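Local coordinates for TcpB (Brucella melitensis, PDB 4LQC), which is a bacterial TIR-domain protein whose flavodoxin-like domain has a parallel sheet flanked by helices, at residues Ala14-Glu19 against Phe72-Pro77; Asp24-Leu29 against Ile36-Tyr41; Asp105-Arg108 against Leu114-Lys117. The protein carries 2 engineered substitutions. One frame throughout, in Å; residues are numbered along the deposited sequence.

Interaction 1 of 3, residues Ala14-Glu19 against Phe72-Pro77. Engineered in segment 14-19: Ile15 (natural residue Ser).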
ATOM      1  N   ALA B  14      10.277 -10.671  -3.596  1.00 30.00           N
ATOM      2  CA  ALA B  14      11.417 -10.552  -2.706  1.00 35.39           C
ATOM      3  C   ALA B  14      11.290 -11.618  -1.622  1.00 39.10           C
ATOM      4  O   ALA B  14      10.184 -12.012  -1.254  1.00 39.77           O
ATOM      5  CB  ALA B  14      11.454  -9.162  -2.093  1.00 34.56           C
ATOM      6  N   ILE B  15      12.410 -12.103  -1.108  1.00 43.22           N
ATOM      7  CA  ILE B  15      12.337 -13.136  -0.084  1.00 41.80           C
ATOM      8  C   ILE B  15      11.571 -12.669   1.148  1.00 44.23           C
ATOM      9  O   ILE B  15      10.854 -13.448   1.768  1.00 46.42           O
ATOM     10  CB  ILE B  15      13.729 -13.639   0.342  1.00 51.52           C
ATOM     11  CG1 ILE B  15      13.583 -14.679   1.465  1.00 48.46           C
ATOM     12  CG2 ILE B  15      14.618 -12.473   0.765  1.00 46.97           C
ATOM     13  CD1 ILE B  15      14.880 -15.333   1.881  1.00 50.98           C
ATOM     14  N   GLU B  16      11.694 -11.387   1.478  1.00 44.59           N
ATOM     15  CA  GLU B  16      11.080 -10.843   2.682  1.00 41.87           C
ATOM     16  C   GLU B  16       9.571 -11.003   2.653  1.00 45.97           C
ATOM     17  O   GLU B  16       8.925 -11.021   3.699  1.00 44.05           O
ATOM     18  CB  GLU B  16      11.445  -9.367   2.857  1.00 35.73           C
ATOM     19  CG  GLU B  16      12.892  -9.119   3.266  1.00 35.74           C
ATOM     20  CD  GLU B  16      13.821  -8.956   2.079  1.00 48.49           C
ATOM     21  OE1 GLU B  16      13.350  -9.052   0.917  1.00 47.93           O
ATOM     22  OE2 GLU B  16      15.036  -8.723   2.293  1.00 53.03           O
ATOM     23  N   ASP B  17       9.021 -11.113   1.443  1.00 46.69           N
ATOM     24  CA  ASP B  17       7.582 -11.275   1.239  1.00 43.47           C
ATOM     25  C   ASP B  17       7.177 -12.745   1.163  1.00 42.25           C
ATOM     26  O   ASP B  17       5.986 -13.061   1.153  1.00 44.21           O
ATOM     27  CB  ASP B  17       7.166 -10.616  -0.077  1.00 42.36           C
ATOM     28  CG  ASP B  17       7.238  -9.110  -0.033  1.00 46.10           C
ATOM     29  OD1 ASP B  17       6.668  -8.504   0.908  1.00 47.40           O
ATOM     30  OD2 ASP B  17       7.863  -8.530  -0.951  1.00 41.29           O
ATOM     31  N   LYS B  18       8.167 -13.632   1.093  1.00 45.14           N
ATOM     32  CA  LYS B  18       7.943 -15.027   0.708  1.00 43.79           C
ATOM     33  C   LYS B  18       7.003 -15.781   1.619  1.00 48.48           C
ATOM     34  O   LYS B  18       6.150 -16.544   1.148  1.00 52.41           O
ATOM     35  CB  LYS B  18       9.263 -15.786   0.621  1.00 46.57           C
ATOM     36  CG  LYS B  18       9.130 -17.203   0.093  1.00 44.81           C
ATOM     37  CD  LYS B  18      10.489 -17.814  -0.135  1.00 38.44           C
ATOM     38  CE  LYS B  18      10.354 -19.180  -0.792  1.00 49.84           C
ATOM     39  NZ  LYS B  18      11.166 -19.309  -2.045  1.00 49.95           N
ATOM     40  N   GLU B  19       7.142 -15.590   2.925  1.00 46.50           N
ATOM     41  CA  GLU B  19       6.335 -16.393   3.839  1.00 54.05           C
ATOM     42  C   GLU B  19       5.137 -15.619   4.381  1.00 51.46           C
ATOM     43  O   GLU B  19       4.383 -16.123   5.213  1.00 44.36           O
ATOM     44  CB  GLU B  19       7.197 -17.034   4.939  1.00 48.16           C
ATOM     45  CG  GLU B  19       7.797 -18.371   4.492  1.00 56.98           C
ATOM     46  CD  GLU B  19       9.146 -18.684   5.118  1.00 59.22           C
ATOM     47  OE1 GLU B  19       9.554 -17.987   6.073  1.00 62.80           O
ATOM     48  OE2 GLU B  19       9.809 -19.631   4.640  1.00 63.01           O
ATOM     49  N   PHE B  72      11.523  -3.413  -4.490  1.00 36.64           N
ATOM     50  CA  PHE B  72      12.293  -2.296  -5.037  1.00 34.46           C
ATOM     51  C   PHE B  72      13.625  -2.100  -4.316  1.00 37.66           C
ATOM     52  O   PHE B  72      14.583  -1.617  -4.918  1.00 41.34           O
ATOM     53  CB  PHE B  72      11.495  -1.004  -4.987  1.00 30.20           C
ATOM     54  CG  PHE B  72      10.290  -0.997  -5.877  1.00 32.49           C
ATOM     55  CD1 PHE B  72      10.426  -1.076  -7.249  1.00 28.67           C
ATOM     56  CD2 PHE B  72       9.016  -0.869  -5.338  1.00 35.13           C
ATOM     57  CE1 PHE B  72       9.312  -1.057  -8.074  1.00 30.48           C
ATOM     58  CE2 PHE B  72       7.899  -0.841  -6.155  1.00 33.69           C
ATOM     59  CZ  PHE B  72       8.047  -0.942  -7.524  1.00 33.21           C
ATOM     60  N   SER B  73      13.697  -2.494  -3.044  1.00 38.87           N
ATOM     61  CA  SER B  73      14.925  -2.316  -2.263  1.00 37.93           C
ATOM     62  C   SER B  73      16.095  -3.100  -2.850  1.00 40.01           C
ATOM     63  O   SER B  73      17.250  -2.792  -2.563  1.00 41.55           O
ATOM     64  CB  SER B  73      14.726  -2.717  -0.806  1.00 36.64           C
ATOM     65  OG  SER B  73      14.747  -4.125  -0.670  1.00 44.31           O
ATOM     66  N   LYS B  74      15.800  -4.101  -3.678  1.00 37.94           N
ATOM     67  CA  LYS B  74      16.844  -4.898  -4.313  1.00 40.72           C
ATOM     68  C   LYS B  74      17.599  -4.059  -5.344  1.00 39.92           C
ATOM     69  O   LYS B  74      18.600  -4.502  -5.878  1.00 36.28           O
ATOM     70  CB  LYS B  74      16.267  -6.144  -4.998  1.00 39.96           C
ATOM     71  CG  LYS B  74      15.387  -7.026  -4.130  1.00 40.53           C
ATOM     72  CD  LYS B  74      16.153  -7.639  -2.958  1.00 40.61           C
ATOM     73  CE  LYS B  74      15.201  -8.053  -1.835  1.00 42.66           C
ATOM     74  NZ  LYS B  74      15.922  -8.631  -0.668  1.00 50.69           N
ATOM     75  N   GLN B  75      17.105  -2.855  -5.615  1.00 44.23           N
ATOM     76  CA  GLN B  75      17.755  -1.939  -6.544  1.00 42.00           C
ATOM     77  C   GLN B  75      17.930  -2.552  -7.935  1.00 43.08           C
ATOM     78  O   GLN B  75      19.057  -2.715  -8.408  1.00 40.32           O
ATOM     79  CB  GLN B  75      19.111  -1.476  -5.991  1.00 42.96           C
ATOM     80  CG  GLN B  75      19.021  -0.542  -4.772  1.00 53.57           C
ATOM     81  CD  GLN B  75      20.391  -0.011  -4.334  1.00 69.25           C
ATOM     82  OE1 GLN B  75      21.413  -0.698  -4.466  1.00 72.27           O
ATOM     83  NE2 GLN B  75      20.415   1.219  -3.823  1.00 69.69           N
ATOM     84  N   TRP B  76      16.813  -2.872  -8.588  1.00 41.34           N
ATOM     85  CA  TRP B  76      16.836  -3.467  -9.926  1.00 37.17           C
ATOM     86  C   TRP B  76      17.204  -2.410 -10.955  1.00 39.83           C
ATOM     87  O   TRP B  76      17.021  -1.229 -10.708  1.00 33.94           O
ATOM     88  CB  TRP B  76      15.468  -4.063 -10.264  1.00 33.93           C
ATOM     89  CG  TRP B  76      15.029  -5.103  -9.274  1.00 38.30           C
ATOM     90  CD1 TRP B  76      14.060  -4.971  -8.310  1.00 37.72           C
ATOM     91  CD2 TRP B  76      15.559  -6.423  -9.136  1.00 34.61           C
ATOM     92  NE1 TRP B  76      13.955  -6.136  -7.586  1.00 40.56           N
ATOM     93  CE2 TRP B  76      14.865  -7.044  -8.071  1.00 41.72           C
ATOM     94  CE3 TRP B  76      16.562  -7.147  -9.804  1.00 33.61           C
ATOM     95  CZ2 TRP B  76      15.140  -8.353  -7.661  1.00 37.74           C
ATOM     96  CZ3 TRP B  76      16.830  -8.440  -9.399  1.00 37.57           C
ATOM     97  CH2 TRP B  76      16.118  -9.034  -8.338  1.00 40.17           C
ATOM     98  N   PRO B  77      17.731  -2.829 -12.117  1.00 41.70           N
ATOM     99  CA  PRO B  77      18.032  -1.810 -13.126  1.00 39.17           C
ATOM    100  C   PRO B  77      16.741  -1.133 -13.569  1.00 34.70           C
ATOM    101  O   PRO B  77      15.695  -1.774 -13.532  1.00 36.76           O
ATOM    102  CB  PRO B  77      18.669  -2.622 -14.279  1.00 36.71           C
ATOM    103  CG  PRO B  77      19.198  -3.861 -13.619  1.00 35.15           C
ATOM    104  CD  PRO B  77      18.182  -4.171 -12.527  1.00 34.16           C
TER
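The C-terminal end of strand 7-14 in the TIR domain's parallel sheet, where the chain leads into helix 18-31, is bridged here to the turn after helix 69-72 by a salt bridge between Glu16 and Lys74. In this flavodoxin-like fold the contact joins the turn at the end of strand 7-14 to the loop between helices 69-72 and 78-83, which follow the neighbouring strand 60-68. Lys74 NZ stands 3.1 Å from Glu16 OE1 and equally 3.1 Å from Glu16 OE2. Each oxygen uses its syn lone pair, the one on the side of its partner oxygen, so the ammonium sits in the fork of the carboxylate and holds it by two bonds. The two side chains approach from opposite directions. Glu16 turns its carboxylate to the lysine by bending at chi2 (90°), whereas Lys74 bends at chi2 (-64°) and then runs out nearly straight through CD and CE. Behind the ammonium, Lys74 CE rests on Ala14 CB at 3.9 Å, an apolar footing on a buried alanine. Ile15, an engineered residue, gives only a marginal contact, with CG2 4.3 Å from Lys74 NZ.

The lysine's backbone is set by a type I beta turn from Phe72 to Gln75, closed by Gln75 N to Phe72 O at 2.9 Å. Gln75 then leaves helical geometry with positive phi, and the chain runs on to Pro77, the N-cap position of helix 78-83. On the other side, Asp17 OD2 bonds Ser68 OG, and the side chains of Ala14, Glu16 and Asp17 all touch His70, so helix 69-72 also packs on segment 14-17. The base of the lysine side chain is backed by an indole: Lys74 CB lies 3.2 Å above the ring plane of Trp76, offset toward its rim.

Interaction 2 of 3, residues Asp24-Leu29 against Ile36-Tyr41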
ATOM      1  N   ASP B  24       0.308 -16.774   1.281  1.00 36.05           N
ATOM      2  CA  ASP B  24      -1.133 -16.543   1.240  1.00 39.20           C
ATOM      3  C   ASP B  24      -1.701 -16.671  -0.176  1.00 38.75           C
ATOM      4  O   ASP B  24      -2.645 -17.420  -0.403  1.00 39.31           O
ATOM      5  CB  ASP B  24      -1.454 -15.126   1.721  1.00 45.06           C
ATOM      6  CG  ASP B  24      -1.140 -14.902   3.190  1.00 50.87           C
ATOM      7  OD1 ASP B  24      -1.504 -13.810   3.694  1.00 54.40           O
ATOM      8  OD2 ASP B  24      -0.531 -15.792   3.825  1.00 51.57           O
ATOM      9  N   LEU B  25      -1.129 -15.919  -1.119  1.00 37.04           N
ATOM     10  CA  LEU B  25      -1.617 -15.888  -2.502  1.00 33.20           C
ATOM     11  C   LEU B  25      -1.354 -17.193  -3.261  1.00 36.08           C
ATOM     12  O   LEU B  25      -2.138 -17.580  -4.130  1.00 35.44           O
ATOM     13  CB  LEU B  25      -1.004 -14.713  -3.259  1.00 28.76           C
ATOM     14  CG  LEU B  25      -1.421 -14.572  -4.722  1.00 31.38           C
ATOM     15  CD1 LEU B  25      -2.937 -14.537  -4.892  1.00 29.32           C
ATOM     16  CD2 LEU B  25      -0.786 -13.326  -5.319  1.00 34.59           C
ATOM     17  N   VAL B  26      -0.254 -17.869  -2.943  1.00 36.67           N
ATOM     18  CA  VAL B  26       0.006 -19.183  -3.531  1.00 41.59           C
ATOM     19  C   VAL B  26      -1.029 -20.199  -3.058  1.00 39.05           C
ATOM     20  O   VAL B  26      -1.550 -20.972  -3.864  1.00 39.99           O
ATOM     21  CB  VAL B  26       1.438 -19.697  -3.237  1.00 35.41           C
ATOM     22  CG1 VAL B  26       1.598 -21.105  -3.733  1.00 32.93           C
ATOM     23  CG2 VAL B  26       2.459 -18.789  -3.901  1.00 35.06           C
ATOM     24  N   ALA B  27      -1.341 -20.183  -1.762  1.00 38.94           N
ATOM     25  CA  ALA B  27      -2.322 -21.120  -1.200  1.00 41.84           C
ATOM     26  C   ALA B  27      -3.739 -20.893  -1.731  1.00 41.11           C
ATOM     27  O   ALA B  27      -4.486 -21.843  -1.965  1.00 41.29           O
ATOM     28  CB  ALA B  27      -2.322 -21.045   0.314  1.00 37.77           C
ATOM     29  N   ALA B  28      -4.108 -19.631  -1.905  1.00 37.98           N
ATOM     30  CA  ALA B  28      -5.447 -19.291  -2.375  1.00 39.60           C
ATOM     31  C   ALA B  28      -5.618 -19.659  -3.843  1.00 39.91           C
ATOM     32  O   ALA B  28      -6.703 -20.066  -4.276  1.00 41.59           O
ATOM     33  CB  ALA B  28      -5.707 -17.812  -2.184  1.00 36.81           C
ATOM     34  N   LEU B  29      -4.546 -19.499  -4.610  1.00 37.42           N
ATOM     35  CA  LEU B  29      -4.609 -19.745  -6.038  1.00 38.44           C
ATOM     36  C   LEU B  29      -4.605 -21.246  -6.298  1.00 37.06           C
ATOM     37  O   LEU B  29      -5.314 -21.725  -7.172  1.00 39.63           O
ATOM     38  CB  LEU B  29      -3.450 -19.049  -6.763  1.00 38.14           C
ATOM     39  CG  LEU B  29      -3.627 -17.622  -7.314  1.00 38.23           C
ATOM     40  CD1 LEU B  29      -2.367 -17.150  -8.036  1.00 33.80           C
ATOM     41  CD2 LEU B  29      -4.817 -17.537  -8.254  1.00 36.87           C
ATOM     42  N   ILE B  36       0.861 -23.016  -9.965  1.00 41.36           N
ATOM     43  CA  ILE B  36       1.742 -21.860  -9.715  1.00 39.78           C
ATOM     44  C   ILE B  36       3.146 -22.257  -9.303  1.00 40.02           C
ATOM     45  O   ILE B  36       3.321 -23.044  -8.350  1.00 37.94           O
ATOM     46  CB  ILE B  36       1.214 -20.976  -8.570  1.00 43.03           C
ATOM     47  CG1 ILE B  36      -0.291 -20.813  -8.681  1.00 42.59           C
ATOM     48  CG2 ILE B  36       1.869 -19.588  -8.586  1.00 41.18           C
ATOM     49  CD1 ILE B  36      -0.959 -21.237  -7.453  1.00 47.23           C
ATOM     50  N   PHE B  37       4.133 -21.713 -10.019  1.00 36.67           N
ATOM     51  CA  PHE B  37       5.535 -21.801  -9.627  1.00 35.95           C
ATOM     52  C   PHE B  37       5.839 -20.699  -8.615  1.00 38.73           C
ATOM     53  O   PHE B  37       5.409 -19.546  -8.775  1.00 37.17           O
ATOM     54  CB  PHE B  37       6.464 -21.624 -10.840  1.00 41.66           C
ATOM     55  CG  PHE B  37       6.548 -22.834 -11.739  1.00 40.40           C
ATOM     56  CD1 PHE B  37       7.049 -24.029 -11.261  1.00 41.94           C
ATOM     57  CD2 PHE B  37       6.152 -22.759 -13.065  1.00 40.06           C
ATOM     58  CE1 PHE B  37       7.139 -25.131 -12.078  1.00 45.31           C
ATOM     59  CE2 PHE B  37       6.242 -23.854 -13.890  1.00 43.13           C
ATOM     60  CZ  PHE B  37       6.739 -25.044 -13.396  1.00 47.81           C
ATOM     61  N   TYR B  38       6.608 -21.042  -7.591  1.00 34.97           N
ATOM     62  CA  TYR B  38       6.790 -20.158  -6.452  1.00 38.56           C
ATOM     63  C   TYR B  38       8.214 -20.211  -5.911  1.00 40.25           C
ATOM     64  O   TYR B  38       8.931 -19.206  -5.937  1.00 37.98           O
ATOM     65  CB  TYR B  38       5.740 -20.559  -5.406  1.00 42.02           C
ATOM     66  CG  TYR B  38       5.953 -20.198  -3.960  1.00 39.53           C
ATOM     67  CD1 TYR B  38       6.371 -18.934  -3.575  1.00 39.66           C
ATOM     68  CD2 TYR B  38       5.631 -21.117  -2.968  1.00 39.34           C
ATOM     69  CE1 TYR B  38       6.519 -18.617  -2.231  1.00 43.70           C
ATOM     70  CE2 TYR B  38       5.774 -20.816  -1.648  1.00 44.25           C
ATOM     71  CZ  TYR B  38       6.214 -19.566  -1.271  1.00 52.97           C
ATOM     72  OH  TYR B  38       6.348 -19.275   0.075  1.00 58.31           O
ATOM     73  N   ASP B  39       8.632 -21.389  -5.453  1.00 39.69           N
ATOM     74  CA  ASP B  39       9.916 -21.537  -4.758  1.00 42.75           C
ATOM     75  C   ASP B  39      11.154 -21.049  -5.514  1.00 37.43           C
ATOM     76  O   ASP B  39      12.070 -20.507  -4.891  1.00 36.14           O
ATOM     77  CB  ASP B  39      10.147 -22.987  -4.322  1.00 36.87           C
ATOM     78  CG  ASP B  39      11.501 -23.181  -3.668  1.00 37.05           C
ATOM     79  OD1 ASP B  39      11.691 -22.700  -2.536  1.00 44.98           O
ATOM     80  OD2 ASP B  39      12.383 -23.804  -4.282  1.00 40.43           O
ATOM     81  N   ALA B  40      11.186 -21.253  -6.834  1.00 34.28           N
ATOM     82  CA  ALA B  40      12.362 -20.916  -7.644  1.00 36.74           C
ATOM     83  C   ALA B  40      12.351 -19.478  -8.122  1.00 38.07           C
ATOM     84  O   ALA B  40      13.236 -19.046  -8.862  1.00 39.13           O
ATOM     85  CB  ALA B  40      12.498 -21.874  -8.847  1.00 36.36           C
ATOM     86  N   TYR B  41      11.342 -18.729  -7.702  1.00 41.86           N
ATOM     87  CA  TYR B  41      11.197 -17.365  -8.172  1.00 37.25           C
ATOM     88  C   TYR B  41      11.361 -16.345  -7.066  1.00 37.84           C
ATOM     89  O   TYR B  41      10.859 -15.233  -7.157  1.00 37.41           O
ATOM     90  CB  TYR B  41       9.876 -17.208  -8.931  1.00 36.89           C
ATOM     91  CG  TYR B  41       9.936 -18.004 -10.210  1.00 40.46           C
ATOM     92  CD1 TYR B  41      10.582 -17.491 -11.329  1.00 38.35           C
ATOM     93  CD2 TYR B  41       9.420 -19.288 -10.284  1.00 38.25           C
ATOM     94  CE1 TYR B  41      10.680 -18.220 -12.488  1.00 38.82           C
ATOM     95  CE2 TYR B  41       9.509 -20.027 -11.454  1.00 35.78           C
ATOM     96  CZ  TYR B  41      10.144 -19.486 -12.546  1.00 40.15           C
ATOM     97  OH  TYR B  41      10.257 -20.203 -13.711  1.00 44.72           O
TER
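Segment 24-29 of helix 18-31 passes the start of strand 36-43 with Val26 and Ile36 as the nearest residues, their CA atoms 7.0 Å apart. The helical segment carries regular bonds, Ala28 N to Asp24 O and Leu29 N to Leu25 O, while 36-37 is extended and the chain beyond it turns, Tyr41 N bonding Tyr38 O. Val26 and Leu29, one helical turn apart, both direct their CB toward the strand, and Ile36 and Tyr38, two residues apart, direct theirs toward the helix; Phe37 between them points the other way. Val26 meets the aromatic ring. Its CG2 methyl lies over one face of Tyr38 in a CH-pi contact, 4.0 Å from the centroid and 20° off the ring normal, displaced toward the CG end, where it comes within 3.8 Å of Tyr38 CG. The side chains cross at about a right angle.

These pieces belong to the right-handed beta-alpha-beta unit of strand 7-14, helix 18-31 and strand 36-43, and the contact lies where the returning strand meets its own crossover helix. Ile36 lies alongside the helix backbone: its CD1 is 3.6 Å from Val26 O and 3.4 Å from Leu29 CB, the latter tighter than usual for two carbons. Strain is also suggested by Ile36 chi2 of 124°, away from a staggered value. Leu29 reaches on to Ile64 and Leu134 of helix 127-136, and Val26 and Leu25 touch Ile11 of strand 7-14. The far end of the tyrosine is tethered to the start of the same helix: Tyr38 OH bonds Lys18 O, and the ring makes a cation-pi contact with Lys18.

Interaction 3 of 3, residues Asp105-Arg108 against Leu114-Lys117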
ATOM      1  N   ASP B 105       4.000   7.190  -4.876  1.00 37.86           N
ATOM      2  CA  ASP B 105       5.246   7.955  -4.987  1.00 38.07           C
ATOM      3  C   ASP B 105       6.439   7.029  -4.897  1.00 37.92           C
ATOM      4  O   ASP B 105       7.459   7.223  -5.552  1.00 40.88           O
ATOM      5  CB  ASP B 105       5.337   9.007  -3.881  1.00 40.97           C
ATOM      6  CG  ASP B 105       4.403  10.169  -4.109  1.00 37.56           C
ATOM      7  OD1 ASP B 105       4.497  10.838  -5.152  1.00 45.85           O
ATOM      8  OD2 ASP B 105       3.554  10.406  -3.251  1.00 46.19           O
ATOM      9  N   GLU B 106       6.304   6.006  -4.075  1.00 38.33           N
ATOM     10  CA  GLU B 106       7.404   5.096  -3.836  1.00 35.25           C
ATOM     11  C   GLU B 106       7.688   4.299  -5.109  1.00 38.97           C
ATOM     12  O   GLU B 106       8.849   4.000  -5.417  1.00 36.26           O
ATOM     13  CB  GLU B 106       7.038   4.180  -2.684  1.00 35.64           C
ATOM     14  CG  GLU B 106       8.077   3.200  -2.298  1.00 40.78           C
ATOM     15  CD  GLU B 106       7.635   2.369  -1.114  1.00 44.27           C
ATOM     16  OE1 GLU B 106       6.472   2.522  -0.676  1.00 39.09           O
ATOM     17  OE2 GLU B 106       8.455   1.563  -0.619  1.00 52.55           O
ATOM     18  N   VAL B 107       6.636   3.974  -5.859  1.00 34.37           N
ATOM     19  CA  VAL B 107       6.801   3.197  -7.081  1.00 31.99           C
ATOM     20  C   VAL B 107       7.312   4.085  -8.217  1.00 38.58           C
ATOM     21  O   VAL B 107       8.145   3.658  -9.035  1.00 36.88           O
ATOM     22  CB  VAL B 107       5.481   2.501  -7.491  1.00 32.62           C
ATOM     23  CG1 VAL B 107       5.637   1.804  -8.841  1.00 27.20           C
ATOM     24  CG2 VAL B 107       5.034   1.496  -6.403  1.00 29.33           C
ATOM     25  N   ARG B 108       6.822   5.323  -8.263  1.00 35.90           N
ATOM     26  CA  ARG B 108       7.259   6.274  -9.286  1.00 41.09           C
ATOM     27  C   ARG B 108       8.722   6.635  -9.088  1.00 32.77           C
ATOM     28  O   ARG B 108       9.421   6.937 -10.037  1.00 40.07           O
ATOM     29  CB  ARG B 108       6.402   7.549  -9.282  1.00 42.61           C
ATOM     30  CG  ARG B 108       6.835   8.541 -10.345  1.00 49.26           C
ATOM     31  CD  ARG B 108       5.968   9.752 -10.389  1.00 51.44           C
ATOM     32  NE  ARG B 108       6.108  10.565  -9.185  1.00 70.12           N
ATOM     33  CZ  ARG B 108       7.033  11.512  -9.029  1.00 74.77           C
ATOM     34  NH1 ARG B 108       7.908  11.750 -10.009  1.00 61.23           N
ATOM     35  NH2 ARG B 108       7.081  12.220  -7.895  1.00 66.29           N
ATOM     36  N   LEU B 114       5.834   1.925 -14.457  1.00 39.77           N
ATOM     37  CA  LEU B 114       5.212   0.949 -13.576  1.00 38.22           C
ATOM     38  C   LEU B 114       4.155   1.619 -12.680  1.00 40.96           C
ATOM     39  O   LEU B 114       3.132   1.021 -12.356  1.00 41.21           O
ATOM     40  CB  LEU B 114       6.295   0.304 -12.722  1.00 33.91           C
ATOM     41  CG  LEU B 114       6.117  -1.129 -12.257  1.00 36.93           C
ATOM     42  CD1 LEU B 114       5.541  -2.001 -13.359  1.00 34.73           C
ATOM     43  CD2 LEU B 114       7.476  -1.636 -11.841  1.00 35.81           C
ATOM     44  N   ALA B 115       4.406   2.866 -12.292  1.00 39.55           N
ATOM     45  CA  ALA B 115       3.531   3.575 -11.356  1.00 41.81           C
ATOM     46  C   ALA B 115       2.211   3.997 -12.005  1.00 47.63           C
ATOM     47  O   ALA B 115       1.206   4.264 -11.312  1.00 40.36           O
ATOM     48  CB  ALA B 115       4.246   4.789 -10.767  1.00 36.56           C
ATOM     49  N   ASP B 116       2.219   4.060 -13.334  1.00 42.77           N
ATOM     50  CA  ASP B 116       1.033   4.453 -14.075  1.00 47.18           C
ATOM     51  C   ASP B 116       0.323   3.261 -14.700  1.00 49.93           C
ATOM     52  O   ASP B 116      -0.844   3.366 -15.087  1.00 53.34           O
ATOM     53  CB  ASP B 116       1.395   5.488 -15.141  1.00 48.97           C
ATOM     54  CG  ASP B 116       1.843   6.800 -14.535  1.00 48.23           C
ATOM     55  OD1 ASP B 116       1.383   7.109 -13.409  1.00 51.94           O
ATOM     56  OD2 ASP B 116       2.652   7.514 -15.171  1.00 56.00           O
ATOM     57  N   LYS B 117       1.028   2.136 -14.785  1.00 45.64           N
ATOM     58  CA  LYS B 117       0.439   0.892 -15.252  1.00 42.37           C
ATOM     59  C   LYS B 117      -0.531   0.326 -14.218  1.00 49.59           C
ATOM     60  O   LYS B 117      -0.148  -0.016 -13.093  1.00 48.51           O
ATOM     61  CB  LYS B 117       1.524  -0.130 -15.562  1.00 40.69           C
ATOM     62  CG  LYS B 117       0.998  -1.418 -16.165  1.00 49.76           C
ATOM     63  CD  LYS B 117       2.051  -2.517 -16.106  1.00 44.63           C
ATOM     64  CE  LYS B 117       1.484  -3.848 -16.542  1.00 44.20           C
ATOM     65  NZ  LYS B 117       2.578  -4.874 -16.690  1.00 47.98           N
TER
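Val107 and Ala115 form the centre of this contact: Val107 CG1 lies 3.7 Å from Ala115 CA and 3.8 Å from Ala115 CB. That methyl is set anti to the backbone N (chi1 175°), which lays it against the backbone of the opposing helix, and it also comes within 4.2 Å of Leu114 CB. Ala115 offers its backbone and methyl to Val107, and the same methyl to Arg108. Its CB presses against the main chain of Arg108, 3.6 Å from Arg108 N, and meets Arg108 CB at 3.8 Å. Arg108 CA and Ala115 CA are 5.0 Å apart, a close approach consistent with the small alanine side chain. Beyond CB the arginine leads away, its chain extended until it bends at chi3 (67°), so its guanidinium takes no part.

One shell further out, Val107 also packs on Phe72, Val102 and Trp99, and Leu114 on Thr85. Polar bonds fix the two short helices: Ser103 OG receives Glu106 N, Ser111 OG receives Leu114 N, and Asp116 OD1 bonds Tyr104 OH, tying the end of one helix to the start of the other. The outer side of segment 105-108 faces the second subunit, where Glu106 OE1 makes a salt bridge with Lys101 of that chain. The arrangement is a pair of short helices, 104-108 and 112-116, packed across a tight connection between strands 95-100 and 120-121 of the parallel TIR sheet.

Overall arrangement
Interactions 1 and 2 share helix 18-31 and have centres about 16 Å apart; they meet where Lys18 O lies 2.9 Å from Tyr38 OH, a probable hydrogen bond, so the residues leading into the helix serve interaction 1 and its middle serves interaction 2. Interaction 3 is joined to interaction 1 by packing, Phe72 CE2 to Val107 CG2 at 3.7 Å, again with centres about 16 Å apart. Interactions 2 and 3 lie on opposite sides of the chain's centre, with nearest atoms about 15 Å apart, and do not touch. Interaction 1 thus stands between the crossover unit at the 36-43 edge of the sheet and the pair of short helices before strand 120-121.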